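Local coordinates for synaptic vesicle glycoprotein 2C (Homo sapiens, PDB 4JRA) that probably acts in synaptic vesicle function and serves as a neuronal protein receptor through which botulinum neurotoxin A enters nerve terminals, at residues T73-V78 against F94-F99; T102-T107 against C122-N127. All coordinates share one frame; numbering follows the deposited sequence.

In the fold
Both contacts join successive coils of one helically wound chain, strand beside parallel strand, and lie in series along it: contact 1 in its middle and contact 2 at its C-terminal end, their centres about 17 Å apart. Contact 1 turns Phe74 and Phe94 inward, their rings hardly overlapping, and its two lysines outward beside a corner turn. Contact 2 turns Phe104 and Phe124 inward as a true offset stack but also carries Val103 and Phe125 on its outer side, where another protein chain meets Phe125 and takes up the outer edge of strand 122-125. Phe99 and Phe104, rings edge-to-face, link the two interiors.

Contact 1: T73-V78 against F94-F99; sequences TFKDSV and FKNCTF
Phe74 and Phe94 send their side chains the same way into the interior, where Phe74 CD1 comes to 3.3 Å from Phe94 CE2. Their planes are almost parallel, 5° apart, but the rings are slid so far that little of one overlaps the other. In both residues CG lies anti to the carbonyl carbon (chi1 near -65°), which keeps the pair in step. Phe79 meets the Phe74 ring edge-to-face, and the Phe114 ring lies next to Phe94, so this inner side is densely filled. In the backbone that carries the rings, Phe74 O accepts Lys95 N at 2.8 Å and also receives the CA-H of Phe94. Cys97 SG packs against Phe74 CB, at 4.0 Å.

The one-to-one parallel register is that of the right-handed quadrilateral beta-helix built from pentapeptide repeats. Asp76 and Asn96, both with positive phi, turn equivalent corners of adjacent coils, and Ser77 and Cys97 follow them on the inside. Ser77 OG donates to Lys75 O from 41° above the carbonyl plane and is also bonded to Met57 N on the preceding coil.

The outer side is looser. Lys75 and Lys95 run across one another, touching through Lys75 CE and Lys95 CD at 3.9 Å; a bend at chi3 of Lys75 accompanies a 5.1 Å separation of Lys75 NZ from Lys95 NZ, a spacing at which the like charges would probably favour keeping the two ends apart. At the corner, Asp76 OD1 approaches Asn96 CB. Further on, both methyls of Val78 approach Thr98 OG1 from one side, CG1 at 3.3 Å.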
loop_
_atom_site.group_PDB
_atom_site.type_symbol
_atom_site.label_atom_id
_atom_site.label_comp_id
_atom_site.label_asym_id
_atom_site.label_seq_id
_atom_site.Cartn_x
_atom_site.Cartn_y
_atom_site.Cartn_z
ATOM N N THR D 73 36.022 -1.178 12.685
ATOM C CA THR D 73 35.362 0.118 12.595
ATOM C C THR D 73 35.209 0.549 11.148
ATOM O O THR D 73 36.175 0.609 10.409
ATOM C CB THR D 73 36.134 1.191 13.384
ATOM O OG1 THR D 73 35.990 0.936 14.787
ATOM C CG2 THR D 73 35.596 2.579 13.085
ATOM N N PHE D 74 33.974 0.813 10.744
ATOM C CA PHE D 74 33.708 1.437 9.461
ATOM C C PHE D 74 33.399 2.894 9.760
ATOM O O PHE D 74 32.510 3.165 10.560
ATOM C CB PHE D 74 32.507 0.799 8.754
ATOM C CG PHE D 74 32.710 -0.647 8.356
ATOM C CD1 PHE D 74 32.488 -1.662 9.266
ATOM C CD2 PHE D 74 33.080 -0.988 7.065
ATOM C CE1 PHE D 74 32.648 -2.982 8.905
ATOM C CE2 PHE D 74 33.239 -2.304 6.704
ATOM C CZ PHE D 74 33.023 -3.301 7.621
ATOM N N LYS D 75 34.136 3.824 9.150
ATOM C CA LYS D 75 33.808 5.248 9.256
ATOM C C LYS D 75 33.522 5.850 7.881
ATOM O O LYS D 75 34.026 5.361 6.884
ATOM C CB LYS D 75 34.923 6.029 9.955
ATOM C CG LYS D 75 34.509 7.472 10.217
ATOM C CD LYS D 75 35.552 8.284 10.926
ATOM C CE LYS D 75 35.283 8.362 12.406
ATOM N NZ LYS D 75 36.396 9.050 13.132
ATOM N N ASP D 76 32.692 6.888 7.832
ATOM C CA ASP D 76 32.495 7.683 6.611
ATOM C C ASP D 76 32.343 6.842 5.342
ATOM O O ASP D 76 33.044 7.077 4.351
ATOM C CB ASP D 76 33.669 8.644 6.421
ATOM C CG ASP D 76 33.775 9.664 7.529
ATOM O OD1 ASP D 76 32.748 10.296 7.848
ATOM O OD2 ASP D 76 34.889 9.829 8.086
ATOM N N SER D 77 31.443 5.865 5.370
ATOM C CA SER D 77 31.349 4.895 4.287
ATOM C C SER D 77 29.913 4.776 3.830
ATOM O O SER D 77 29.039 5.325 4.441
ATOM C CB SER D 77 31.867 3.530 4.750
ATOM O OG SER D 77 33.278 3.458 4.695
ATOM N N VAL D 78 29.679 4.038 2.754
ATOM C CA VAL D 78 28.337 3.853 2.217
ATOM C C VAL D 78 28.116 2.366 1.939
ATOM O O VAL D 78 28.977 1.719 1.360
ATOM C CB VAL D 78 28.175 4.656 0.929
ATOM C CG1 VAL D 78 26.778 4.461 0.345
ATOM C CG2 VAL D 78 28.449 6.121 1.212
ATOM N N PHE D 94 29.886 1.645 13.458
ATOM C CA PHE D 94 29.693 2.216 12.142
ATOM C C PHE D 94 29.482 3.717 12.324
ATOM O O PHE D 94 28.401 4.139 12.702
ATOM C CB PHE D 94 28.464 1.591 11.505
ATOM C CG PHE D 94 28.614 0.128 11.209
ATOM C CD1 PHE D 94 28.275 -0.828 12.154
ATOM C CD2 PHE D 94 29.076 -0.296 9.974
ATOM C CE1 PHE D 94 28.404 -2.177 11.869
ATOM C CE2 PHE D 94 29.206 -1.635 9.688
ATOM C CZ PHE D 94 28.875 -2.579 10.629
ATOM N N LYS D 95 30.520 4.512 12.074
ATOM C CA LYS D 95 30.453 5.957 12.306
ATOM C C LYS D 95 30.273 6.736 11.011
ATOM O O LYS D 95 31.031 6.569 10.064
ATOM C CB LYS D 95 31.706 6.433 13.033
ATOM C CG LYS D 95 32.012 5.649 14.308
ATOM C CD LYS D 95 33.400 6.007 14.826
ATOM C CE LYS D 95 33.773 5.262 16.099
ATOM N NZ LYS D 95 34.925 5.906 16.802
ATOM N N ASN D 96 29.259 7.589 10.975
ATOM C CA ASN D 96 29.027 8.445 9.824
ATOM C C ASN D 96 28.843 7.604 8.562
ATOM O O ASN D 96 29.431 7.912 7.522
ATOM C CB ASN D 96 30.203 9.419 9.642
ATOM C CG ASN D 96 30.833 9.845 10.967
ATOM O OD1 ASN D 96 31.698 9.156 11.498
ATOM N ND2 ASN D 96 30.417 10.980 11.493
ATOM N N CYS D 97 28.045 6.533 8.669
ATOM C CA CYS D 97 27.832 5.579 7.560
ATOM C C CYS D 97 26.399 5.703 7.044
ATOM O O CYS D 97 25.473 5.856 7.824
ATOM C CB CYS D 97 28.083 4.128 7.984
ATOM S SG CYS D 97 29.775 3.701 8.343
ATOM N N THR D 98 26.221 5.653 5.731
ATOM C CA THR D 98 24.891 5.602 5.172
ATOM C C THR D 98 24.669 4.163 4.732
ATOM O O THR D 98 25.511 3.575 4.072
ATOM C CB THR D 98 24.693 6.582 3.980
ATOM O OG1 THR D 98 25.523 6.203 2.895
ATOM C CG2 THR D 98 25.046 7.991 4.369
ATOM N N PHE D 99 23.548 3.584 5.134
ATOM C CA PHE D 99 23.187 2.259 4.683
ATOM C C PHE D 99 22.011 2.413 3.737
ATOM O O PHE D 99 21.048 3.076 4.071
ATOM C CB PHE D 99 22.821 1.385 5.873
ATOM C CG PHE D 99 23.993 1.031 6.752
ATOM C CD1 PHE D 99 24.341 1.831 7.814
ATOM C CD2 PHE D 99 24.727 -0.116 6.529
ATOM C CE1 PHE D 99 25.418 1.505 8.632
ATOM C CE2 PHE D 99 25.796 -0.442 7.341
ATOM C CZ PHE D 99 26.146 0.372 8.391
#

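Contact 2: T102-T107 against C122-N127; sequences TVFDNT and CSFFHN
Phe104 O accepts the shortest backbone bond here, from Phe125 N at 2.7 Å, with the donor nearly in line with the carbonyl. One step back, Ser123 O takes Phe104 N at 3.0 Å in a nearly straight bond, and the CA-H of Val103. Beyond Phe125 the pairing slackens: Asn106 N reaches Phe125 O by a weak bond of 3.3 Å, and Thr107 OG1 to Asn127 OD1, at 3.5 Å, is also weak.

On one side of the sheet Phe104 and Phe124 form an offset stack, centroids 4.6 Å apart and planes at 22°. Phe104 CD1 sits over one face of the Phe124 ring, toward its rim, and Cys122 CB packs at the edge of the Phe104 ring. On the other side Val103 CG1, anti to the backbone N (chi1 179°), touches Phe125 CD2 at 3.5 Å. Asp105 OD2 comes to the edge of the same ring, 3.4 Å from Phe125 CD2, its carboxylate turned 81° to the ring plane.

Strand 122-125 is the last of its parallel sheet, and another protein chain adds an antiparallel strand to it, consistent with toxin docking. A carboxylate at the ring edge would probably make Phe125 a better cation-pi partner for the basic side chain that chain supplies.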
loop_
_atom_site.group_PDB
_atom_site.type_symbol
_atom_site.label_atom_id
_atom_site.label_comp_id
_atom_site.label_asym_id
_atom_site.label_seq_id
_atom_site.Cartn_x
_atom_site.Cartn_y
_atom_site.Cartn_z
ATOM N N THR D 102 19.811 -2.067 2.515
ATOM C CA THR D 102 20.439 -3.225 3.182
ATOM C C THR D 102 19.561 -3.875 4.264
ATOM O O THR D 102 18.721 -3.249 4.880
ATOM C CB THR D 102 21.857 -2.907 3.761
ATOM O OG1 THR D 102 21.756 -2.397 5.090
ATOM C CG2 THR D 102 22.585 -1.908 2.909
ATOM N N VAL D 103 19.768 -5.168 4.455
ATOM C CA VAL D 103 19.052 -5.957 5.439
ATOM C C VAL D 103 19.984 -6.336 6.609
ATOM O O VAL D 103 21.147 -6.705 6.415
ATOM C CB VAL D 103 18.505 -7.222 4.766
ATOM C CG1 VAL D 103 17.757 -8.104 5.764
ATOM C CG2 VAL D 103 17.592 -6.823 3.615
ATOM N N PHE D 104 19.460 -6.214 7.823
ATOM C CA PHE D 104 20.113 -6.698 9.040
ATOM C C PHE D 104 19.259 -7.836 9.570
ATOM O O PHE D 104 18.157 -7.598 10.072
ATOM C CB PHE D 104 20.197 -5.568 10.060
ATOM C CG PHE D 104 20.833 -4.324 9.508
ATOM C CD1 PHE D 104 20.076 -3.378 8.836
ATOM C CD2 PHE D 104 22.195 -4.118 9.617
ATOM C CE1 PHE D 104 20.658 -2.253 8.311
ATOM C CE2 PHE D 104 22.773 -2.981 9.091
ATOM C CZ PHE D 104 21.999 -2.054 8.436
ATOM N N ASP D 105 19.751 -9.065 9.422
ATOM C CA ASP D 105 18.960 -10.258 9.713
ATOM C C ASP D 105 19.652 -11.142 10.747
ATOM O O ASP D 105 20.694 -11.720 10.470
ATOM C CB ASP D 105 18.738 -11.036 8.414
ATOM C CG ASP D 105 17.838 -12.229 8.591
ATOM O OD1 ASP D 105 18.113 -13.064 9.467
ATOM O OD2 ASP D 105 16.849 -12.337 7.842
ATOM N N ASN D 106 19.059 -11.269 11.928
ATOM C CA ASN D 106 19.679 -12.013 13.017
ATOM C C ASN D 106 21.069 -11.454 13.312
ATOM O O ASN D 106 22.077 -12.149 13.202
ATOM C CB ASN D 106 19.745 -13.514 12.690
ATOM C CG ASN D 106 19.958 -14.384 13.930
ATOM O OD1 ASN D 106 19.374 -14.134 14.988
ATOM N ND2 ASN D 106 20.792 -15.412 13.800
ATOM N N THR D 107 21.106 -10.177 13.667
ATOM C CA THR D 107 22.340 -9.474 13.975
ATOM C C THR D 107 22.298 -9.177 15.460
ATOM O O THR D 107 21.247 -9.296 16.071
ATOM C CB THR D 107 22.388 -8.144 13.234
ATOM O OG1 THR D 107 21.272 -7.352 13.648
ATOM C CG2 THR D 107 22.297 -8.344 11.728
ATOM N N CYS D 122 15.990 0.404 4.733
ATOM C CA CYS D 122 16.713 -0.723 5.363
ATOM C C CYS D 122 15.842 -1.623 6.218
ATOM O O CYS D 122 15.216 -1.161 7.160
ATOM C CB CYS D 122 17.820 -0.219 6.282
ATOM S SG CYS D 122 19.129 0.492 5.396
ATOM N N SER D 123 15.878 -2.922 5.952
ATOM C CA SER D 123 14.983 -3.859 6.622
ATOM C C SER D 123 15.672 -4.458 7.822
ATOM O O SER D 123 16.835 -4.813 7.749
ATOM C CB SER D 123 14.562 -4.967 5.670
ATOM O OG SER D 123 13.871 -4.441 4.552
ATOM N N PHE D 124 14.943 -4.568 8.923
ATOM C CA PHE D 124 15.511 -5.038 10.173
ATOM C C PHE D 124 14.809 -6.310 10.630
ATOM O O PHE D 124 13.649 -6.281 11.038
ATOM C CB PHE D 124 15.413 -3.954 11.247
ATOM C CG PHE D 124 16.494 -2.902 11.149
ATOM C CD1 PHE D 124 16.392 -1.856 10.245
ATOM C CD2 PHE D 124 17.603 -2.944 11.974
ATOM C CE1 PHE D 124 17.376 -0.903 10.159
ATOM C CE2 PHE D 124 18.583 -1.985 11.891
ATOM C CZ PHE D 124 18.471 -0.969 10.988
ATOM N N PHE D 125 15.533 -7.421 10.549
ATOM C CA PHE D 125 15.030 -8.712 10.981
ATOM C C PHE D 125 15.778 -9.141 12.245
ATOM O O PHE D 125 16.925 -8.749 12.468
ATOM C CB PHE D 125 15.159 -9.702 9.844
ATOM C CG PHE D 125 14.463 -9.257 8.584
ATOM C CD1 PHE D 125 13.293 -8.528 8.640
ATOM C CD2 PHE D 125 14.982 -9.550 7.343
ATOM C CE1 PHE D 125 12.656 -8.118 7.483
ATOM C CE2 PHE D 125 14.336 -9.132 6.189
ATOM C CZ PHE D 125 13.179 -8.424 6.269
ATOM N N HIS D 126 15.107 -9.930 13.076
ATOM C CA HIS D 126 15.292 -9.832 14.524
ATOM C C HIS D 126 16.506 -10.503 15.165
ATOM O O HIS D 126 16.932 -11.588 14.778
ATOM C CB HIS D 126 14.008 -10.263 15.232
ATOM C CG HIS D 126 13.034 -9.141 15.432
ATOM N ND1 HIS D 126 12.904 -8.479 16.633
ATOM C CD2 HIS D 126 12.157 -8.555 14.582
ATOM C CE1 HIS D 126 11.982 -7.539 16.518
ATOM N NE2 HIS D 126 11.515 -7.563 15.283
ATOM N N ASN D 127 17.032 -9.822 16.181
ATOM C CA ASN D 127 18.211 -10.251 16.920
ATOM C C ASN D 127 17.917 -11.399 17.865
ATOM O O ASN D 127 18.478 -11.446 18.963
ATOM C CB ASN D 127 18.745 -9.091 17.756
ATOM C CG ASN D 127 18.903 -7.812 16.957
ATOM O OD1 ASN D 127 18.576 -7.762 15.771
ATOM N ND2 ASN D 127 19.403 -6.765 17.606
#